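Local coordinates for putative metal resistance protein (Proteus mirabilis, PDB 6C29), which probably acts as a membrane protein-disulfide reductase, its periplasmic N-terminal tandem immunoglobulin-fold domain, the part described here, priming the disulfide isomerase ScsC, at residues 6-11 with 123-128; 17-22 with 33-38. All blocks are in the same frame, centred on the assembly; numbering follows the deposited sequence.

Both contacts belong to the immunoglobulin-like domain nearer the N-terminus, and their centres lie about 9 Å apart. Contact 2 is the buried one. It pairs the two strands of a hairpin by regular backbone hydrogen bonds, with a salt bridge on one face. Contact 1 is partly buried and nearer the surface. Its strands are too far apart to bond directly, so side chains and one water join 6-11 to 123-128. The two meet along 17-22: Leu8 N lies 2.7 Å from Val18 O, a probable hydrogen bond, and Tyr123 CD2 packs 3.6 Å from Val18 CG2. Along the chain, contact 2 is nested inside the loop closed by contact 1.

Contact 1: 6-11 with 123-128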
loop_
_atom_site.group_PDB
_atom_site.type_symbol
_atom_site.label_atom_id
_atom_site.label_comp_id
_atom_site.label_asym_id
_atom_site.label_seq_id
_atom_site.Cartn_x
_atom_site.Cartn_y
_atom_site.Cartn_z
ATOM N N GLY A 6 -0.036 -17.528 -14.816
ATOM C CA GLY A 6 1.343 -17.961 -14.750
ATOM C C GLY A 6 2.263 -16.789 -14.473
ATOM O O GLY A 6 1.816 -15.631 -14.348
ATOM N N TRP A 7 3.561 -17.070 -14.364
ATOM C CA TRP A 7 4.541 -16.013 -14.074
ATOM C C TRP A 7 4.884 -15.278 -15.360
ATOM O O TRP A 7 5.338 -15.882 -16.347
ATOM C CB TRP A 7 5.785 -16.600 -13.378
ATOM C CG TRP A 7 5.470 -16.965 -11.956
ATOM C CD1 TRP A 7 5.168 -18.208 -11.472
ATOM C CD2 TRP A 7 5.389 -16.077 -10.842
ATOM N NE1 TRP A 7 4.889 -18.137 -10.128
ATOM C CE2 TRP A 7 5.038 -16.840 -9.711
ATOM C CE3 TRP A 7 5.574 -14.704 -10.688
ATOM C CZ2 TRP A 7 4.868 -16.280 -8.465
ATOM C CZ3 TRP A 7 5.411 -14.152 -9.434
ATOM C CH2 TRP A 7 5.061 -14.940 -8.341
ATOM N N LEU A 8 4.666 -13.967 -15.338
ATOM C CA LEU A 8 4.835 -13.118 -16.501
ATOM C C LEU A 8 6.077 -12.275 -16.373
ATOM O O LEU A 8 6.348 -11.665 -15.318
ATOM C CB LEU A 8 3.626 -12.201 -16.677
ATOM C CG LEU A 8 2.255 -12.873 -16.733
ATOM C CD1 LEU A 8 1.152 -11.787 -16.658
ATOM C CD2 LEU A 8 2.142 -13.758 -17.964
ATOM N N THR A 9 6.799 -12.176 -17.473
ATOM C CA THR A 9 7.913 -11.261 -17.582
ATOM C C THR A 9 7.710 -10.478 -18.872
ATOM O O THR A 9 6.972 -10.905 -19.783
ATOM C CB THR A 9 9.293 -11.961 -17.595
ATOM O OG1 THR A 9 9.356 -12.853 -18.708
ATOM C CG2 THR A 9 9.541 -12.754 -16.312
HETATM N N MSE A 10 8.301 -9.304 -18.906
HETATM C CA MSE A 10 8.353 -8.474 -20.100
HETATM C C MSE A 10 9.792 -8.345 -20.525
HETATM O O MSE A 10 10.691 -8.264 -19.656
HETATM C CB MSE A 10 7.753 -7.098 -19.796
HETATM C CG MSE A 10 6.255 -7.136 -19.599
HETATM SE SE MSE A 10 5.378 -7.561 -21.285
HETATM C CE MSE A 10 5.535 -5.785 -22.061
ATOM N N PRO A 11 10.021 -8.285 -21.835
ATOM C CA PRO A 11 11.381 -8.319 -22.378
ATOM C C PRO A 11 12.311 -7.215 -21.860
ATOM O O PRO A 11 13.522 -7.440 -21.733
ATOM C CB PRO A 11 11.147 -8.152 -23.893
ATOM C CG PRO A 11 9.798 -8.683 -24.135
ATOM C CD PRO A 11 8.996 -8.381 -22.894
ATOM N N TYR A 123 2.052 -4.980 -17.723
ATOM C CA TYR A 123 1.830 -6.422 -17.785
ATOM C C TYR A 123 0.377 -6.688 -18.132
ATOM O O TYR A 123 -0.512 -6.172 -17.468
ATOM C CB TYR A 123 2.185 -7.090 -16.444
ATOM C CG TYR A 123 3.642 -7.013 -16.098
ATOM C CD1 TYR A 123 4.177 -5.906 -15.478
ATOM C CD2 TYR A 123 4.503 -8.059 -16.379
ATOM C CE1 TYR A 123 5.521 -5.822 -15.178
ATOM C CE2 TYR A 123 5.834 -7.979 -16.088
ATOM C CZ TYR A 123 6.344 -6.871 -15.470
ATOM O OH TYR A 123 7.681 -6.759 -15.170
ATOM N N SER A 124 0.120 -7.500 -19.150
ATOM C CA SER A 124 -1.245 -7.823 -19.527
ATOM C C SER A 124 -1.701 -9.046 -18.762
ATOM O O SER A 124 -1.087 -10.121 -18.868
ATOM C CB SER A 124 -1.345 -8.064 -21.027
ATOM O OG SER A 124 -1.085 -6.871 -21.726
ATOM N N LEU A 125 -2.751 -8.861 -17.964
ATOM C CA LEU A 125 -3.314 -9.910 -17.116
ATOM C C LEU A 125 -4.585 -10.422 -17.782
ATOM O O LEU A 125 -5.540 -9.703 -17.908
ATOM C CB LEU A 125 -3.614 -9.353 -15.718
ATOM C CG LEU A 125 -2.470 -8.598 -15.073
ATOM C CD1 LEU A 125 -2.970 -8.048 -13.733
ATOM C CD2 LEU A 125 -1.249 -9.514 -14.914
ATOM N N ASN A 126 -4.581 -11.679 -18.195
ATOM C CA ASN A 126 -5.730 -12.301 -18.814
ATOM C C ASN A 126 -6.164 -13.485 -17.964
ATOM O O ASN A 126 -5.417 -14.442 -17.778
ATOM C CB ASN A 126 -5.362 -12.715 -20.248
ATOM C CG ASN A 126 -4.898 -11.524 -21.080
ATOM O OD1 ASN A 126 -5.593 -10.510 -21.186
ATOM N ND2 ASN A 126 -3.704 -11.633 -21.651
ATOM N N LEU A 127 -7.370 -13.391 -17.424
ATOM C CA LEU A 127 -7.909 -14.398 -16.490
ATOM C C LEU A 127 -9.200 -14.999 -17.028
ATOM O O LEU A 127 -10.132 -14.278 -17.385
ATOM C CB LEU A 127 -8.168 -13.774 -15.118
ATOM C CG LEU A 127 -6.936 -13.242 -14.371
ATOM C CD1 LEU A 127 -7.333 -12.199 -13.344
ATOM C CD2 LEU A 127 -6.246 -14.403 -13.722
ATOM N N ASP A 128 -9.248 -16.335 -17.074
ATOM C CA ASP A 128 -10.448 -17.055 -17.488
ATOM C C ASP A 128 -11.181 -17.531 -16.245
ATOM O O ASP A 128 -10.781 -18.498 -15.614
ATOM C CB ASP A 128 -10.082 -18.223 -18.406
ATOM C CG ASP A 128 -11.315 -18.974 -18.945
ATOM O OD1 ASP A 128 -12.456 -18.683 -18.520
ATOM O OD2 ASP A 128 -11.133 -19.873 -19.802
HETATM O O HOH W 1 9.452 -8.444 -16.271
#
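CG of Met10, present as selenomethionine, sits over one face of the Tyr123 ring. It makes a CH-pi contact, 4.0 Å from the ring centroid and 27° off the ring normal. The closest ring atom is Tyr123 CE2, 3.6 Å from Met10 CG. The Met10 and Tyr123 side chains run past one another from opposite ends. Thr9 CA sits at the ring edge instead, 4.2 Å from Tyr123 CE2. A water in the plane of the ring takes a hydrogen bond from Tyr123 OH at 2.7 Å. The same water accepts one from Met10 N at 3.0 Å, so it bridges the phenol to the backbone of 6-11.

The short strand 8-10 and strand 123-128 run roughly antiparallel, at 152°, with axes 8.0 Å apart. This is wider than the spacing of paired strands. In this immunoglobulin-like domain, strand 123-128 is the end of an outermost strand of the three-stranded sheet, bonded to 104-114 on its other flank. Segment 6-11 runs beside the edge strand 16-24 of the four-stranded sheet.

Leu8 makes the second apolar meeting. Its side chain sets out toward 123-128, and with CG anti to the carbonyl carbon (chi1 -54°) its CD1 methyl reaches both Leu125 and Ser124. Leu8 CD1 meets Leu125 CD2 at 3.7 Å, the two side chains crossing at a slant. The same methyl also touches the backbone, with Leu8 CD1 3.6 Å from Ser124 O. Nearer the ring, Leu8 CB packs loosely against Tyr123 CD2.

Contact 2: 17-22 with 33-38; sequences QVRATA and LLEVQL
Glu35 and Arg19 carry the largest buried areas of this contact, and they form a hydrogen-bonded antiparallel pair. Both side chains extend in the same direction, one next to the other. The Arg19 chain is extended from CG to NE, with CG anti to the backbone N (chi1 174°). Glu35 OE2 rests along it, 3.4 Å from Arg19 CD. The salt bridge runs from Arg19 NH1 to Glu35 OE2 at 2.9 Å and uses the syn lone pair of Glu35 OE2. It is bent, 134° at the hydrogen, in keeping with an oxygen tilted out of the guanidinium plane. The guanidinium and carboxylate planes are 63° apart. Thr21 CG2 lies 3.4 Å above the Arg19 guanidinium plane, toward its rim.

Leu33, also well covered, pairs with Thr21. Its CB lies 3.7 Å from Thr21 OG1. A water lies within hydrogen-bonding distance of Thr21 OG1, Leu33 O and Glu35 OE2, and probably links the salt bridge to the backbone.

Between the backbones, the strands of the hairpin run antiparallel. Gln17–Gln37, Arg19–Glu35 and Thr21–Leu33 are each joined by two backbone hydrogen bonds. Val18–Val36 and Ala20–Leu34 put apolar groups on the other face, where Val18 CG1 comes 4.1 Å from Val36 CG2.

That face packs on strand 104-114 through Val18 and Leu34, as the facing sheets of an immunoglobulin-type sandwich do. Strand 90-97 continues the sheet beside 33-38. Asp4 gives Arg19 NE a second acidic partner, and Trp7 touches both charged side chains. Helix 137-145 packs against Leu33 and Thr21.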
loop_
_atom_site.group_PDB
_atom_site.type_symbol
_atom_site.label_atom_id
_atom_site.label_comp_id
_atom_site.label_asym_id
_atom_site.label_seq_id
_atom_site.Cartn_x
_atom_site.Cartn_y
_atom_site.Cartn_z
ATOM N N GLN A 17 8.873 -10.245 -11.918
ATOM C CA GLN A 17 7.962 -11.210 -12.481
ATOM C C GLN A 17 6.630 -11.006 -11.754
ATOM O O GLN A 17 6.640 -10.741 -10.548
ATOM C CB GLN A 17 8.412 -12.638 -12.236
ATOM C CG GLN A 17 9.796 -13.067 -12.509
ATOM C CD GLN A 17 9.886 -14.540 -12.166
ATOM O OE1 GLN A 17 10.528 -14.920 -11.191
ATOM N NE2 GLN A 17 9.164 -15.360 -12.906
ATOM N N VAL A 18 5.512 -11.177 -12.465
ATOM C CA VAL A 18 4.207 -11.036 -11.828
ATOM C C VAL A 18 3.287 -12.169 -12.199
ATOM O O VAL A 18 3.417 -12.799 -13.235
ATOM C CB VAL A 18 3.506 -9.680 -12.169
ATOM C CG1 VAL A 18 4.469 -8.472 -11.941
ATOM C CG2 VAL A 18 2.964 -9.679 -13.572
ATOM N N ARG A 19 2.363 -12.469 -11.300
ATOM C CA ARG A 19 1.401 -13.540 -11.503
ATOM C C ARG A 19 0.086 -13.133 -10.895
ATOM O O ARG A 19 0.080 -12.652 -9.775
ATOM C CB ARG A 19 1.880 -14.834 -10.847
ATOM C CG ARG A 19 0.843 -15.986 -10.897
ATOM C CD ARG A 19 1.442 -17.284 -10.315
ATOM N NE ARG A 19 0.499 -18.408 -10.253
ATOM C CZ ARG A 19 0.138 -19.052 -9.137
ATOM N NH1 ARG A 19 0.587 -18.677 -7.938
ATOM N NH2 ARG A 19 -0.691 -20.091 -9.222
ATOM N N ALA A 20 -1.018 -13.344 -11.612
ATOM C CA ALA A 20 -2.337 -13.121 -11.072
ATOM C C ALA A 20 -3.156 -14.396 -11.111
ATOM O O ALA A 20 -3.090 -15.157 -12.087
ATOM C CB ALA A 20 -3.045 -12.026 -11.811
ATOM N N THR A 21 -3.908 -14.622 -10.045
ATOM C CA THR A 21 -4.831 -15.740 -9.934
ATOM C C THR A 21 -6.156 -15.205 -9.416
ATOM O O THR A 21 -6.192 -14.134 -8.819
ATOM C CB THR A 21 -4.317 -16.810 -8.995
ATOM O OG1 THR A 21 -4.003 -16.227 -7.724
ATOM C CG2 THR A 21 -3.089 -17.486 -9.597
ATOM N N ALA A 22 -7.241 -15.907 -9.678
ATOM C CA ALA A 22 -8.536 -15.372 -9.329
ATOM C C ALA A 22 -9.588 -16.430 -9.118
ATOM O O ALA A 22 -9.465 -17.545 -9.597
ATOM C CB ALA A 22 -8.999 -14.401 -10.411
ATOM N N LEU A 33 -5.452 -12.316 -6.626
ATOM C CA LEU A 33 -4.173 -12.154 -5.974
ATOM C C LEU A 33 -3.165 -11.777 -7.003
ATOM O O LEU A 33 -2.974 -12.506 -7.967
ATOM C CB LEU A 33 -3.705 -13.435 -5.282
ATOM C CG LEU A 33 -4.376 -13.748 -3.961
ATOM C CD1 LEU A 33 -3.985 -15.130 -3.497
ATOM C CD2 LEU A 33 -3.964 -12.715 -2.901
ATOM N N LEU A 34 -2.512 -10.654 -6.810
ATOM C CA LEU A 34 -1.454 -10.192 -7.690
ATOM C C LEU A 34 -0.120 -10.357 -6.982
ATOM O O LEU A 34 0.172 -9.627 -6.050
ATOM C CB LEU A 34 -1.663 -8.743 -8.080
ATOM C CG LEU A 34 -0.564 -8.157 -8.917
ATOM C CD1 LEU A 34 -0.508 -8.858 -10.270
ATOM C CD2 LEU A 34 -0.797 -6.663 -9.091
ATOM N N GLU A 35 0.696 -11.315 -7.403
ATOM C CA GLU A 35 2.002 -11.560 -6.823
ATOM C C GLU A 35 3.058 -10.823 -7.641
ATOM O O GLU A 35 3.034 -10.865 -8.876
ATOM C CB GLU A 35 2.346 -13.052 -6.828
ATOM C CG GLU A 35 1.380 -13.920 -6.049
ATOM C CD GLU A 35 1.617 -15.401 -6.326
ATOM O OE1 GLU A 35 2.508 -16.013 -5.673
ATOM O OE2 GLU A 35 0.974 -15.936 -7.257
ATOM N N VAL A 36 3.973 -10.158 -6.949
ATOM C CA VAL A 36 5.086 -9.470 -7.560
ATOM C C VAL A 36 6.370 -9.937 -6.926
ATOM O O VAL A 36 6.528 -9.835 -5.713
ATOM C CB VAL A 36 4.961 -7.971 -7.410
ATOM C CG1 VAL A 36 6.128 -7.282 -8.042
ATOM C CG2 VAL A 36 3.658 -7.473 -8.027
ATOM N N GLN A 37 7.279 -10.483 -7.741
ATOM C CA GLN A 37 8.608 -10.938 -7.321
ATOM C C GLN A 37 9.662 -10.025 -7.912
ATOM O O GLN A 37 9.703 -9.880 -9.127
ATOM C CB GLN A 37 8.869 -12.373 -7.793
ATOM C CG GLN A 37 8.165 -13.466 -7.008
ATOM C CD GLN A 37 8.917 -13.914 -5.756
ATOM O OE1 GLN A 37 10.139 -13.795 -5.658
ATOM N NE2 GLN A 37 8.171 -14.430 -4.786
ATOM N N LEU A 38 10.531 -9.467 -7.073
ATOM C CA LEU A 38 11.510 -8.477 -7.480
ATOM C C LEU A 38 12.933 -8.973 -7.335
ATOM O O LEU A 38 13.269 -9.619 -6.342
ATOM C CB LEU A 38 11.345 -7.257 -6.606
ATOM C CG LEU A 38 9.952 -6.639 -6.670
ATOM C CD1 LEU A 38 9.748 -5.735 -5.460
ATOM C CD2 LEU A 38 9.810 -5.814 -7.915
HETATM O O HOH W 2 -1.378 -15.043 -7.905
#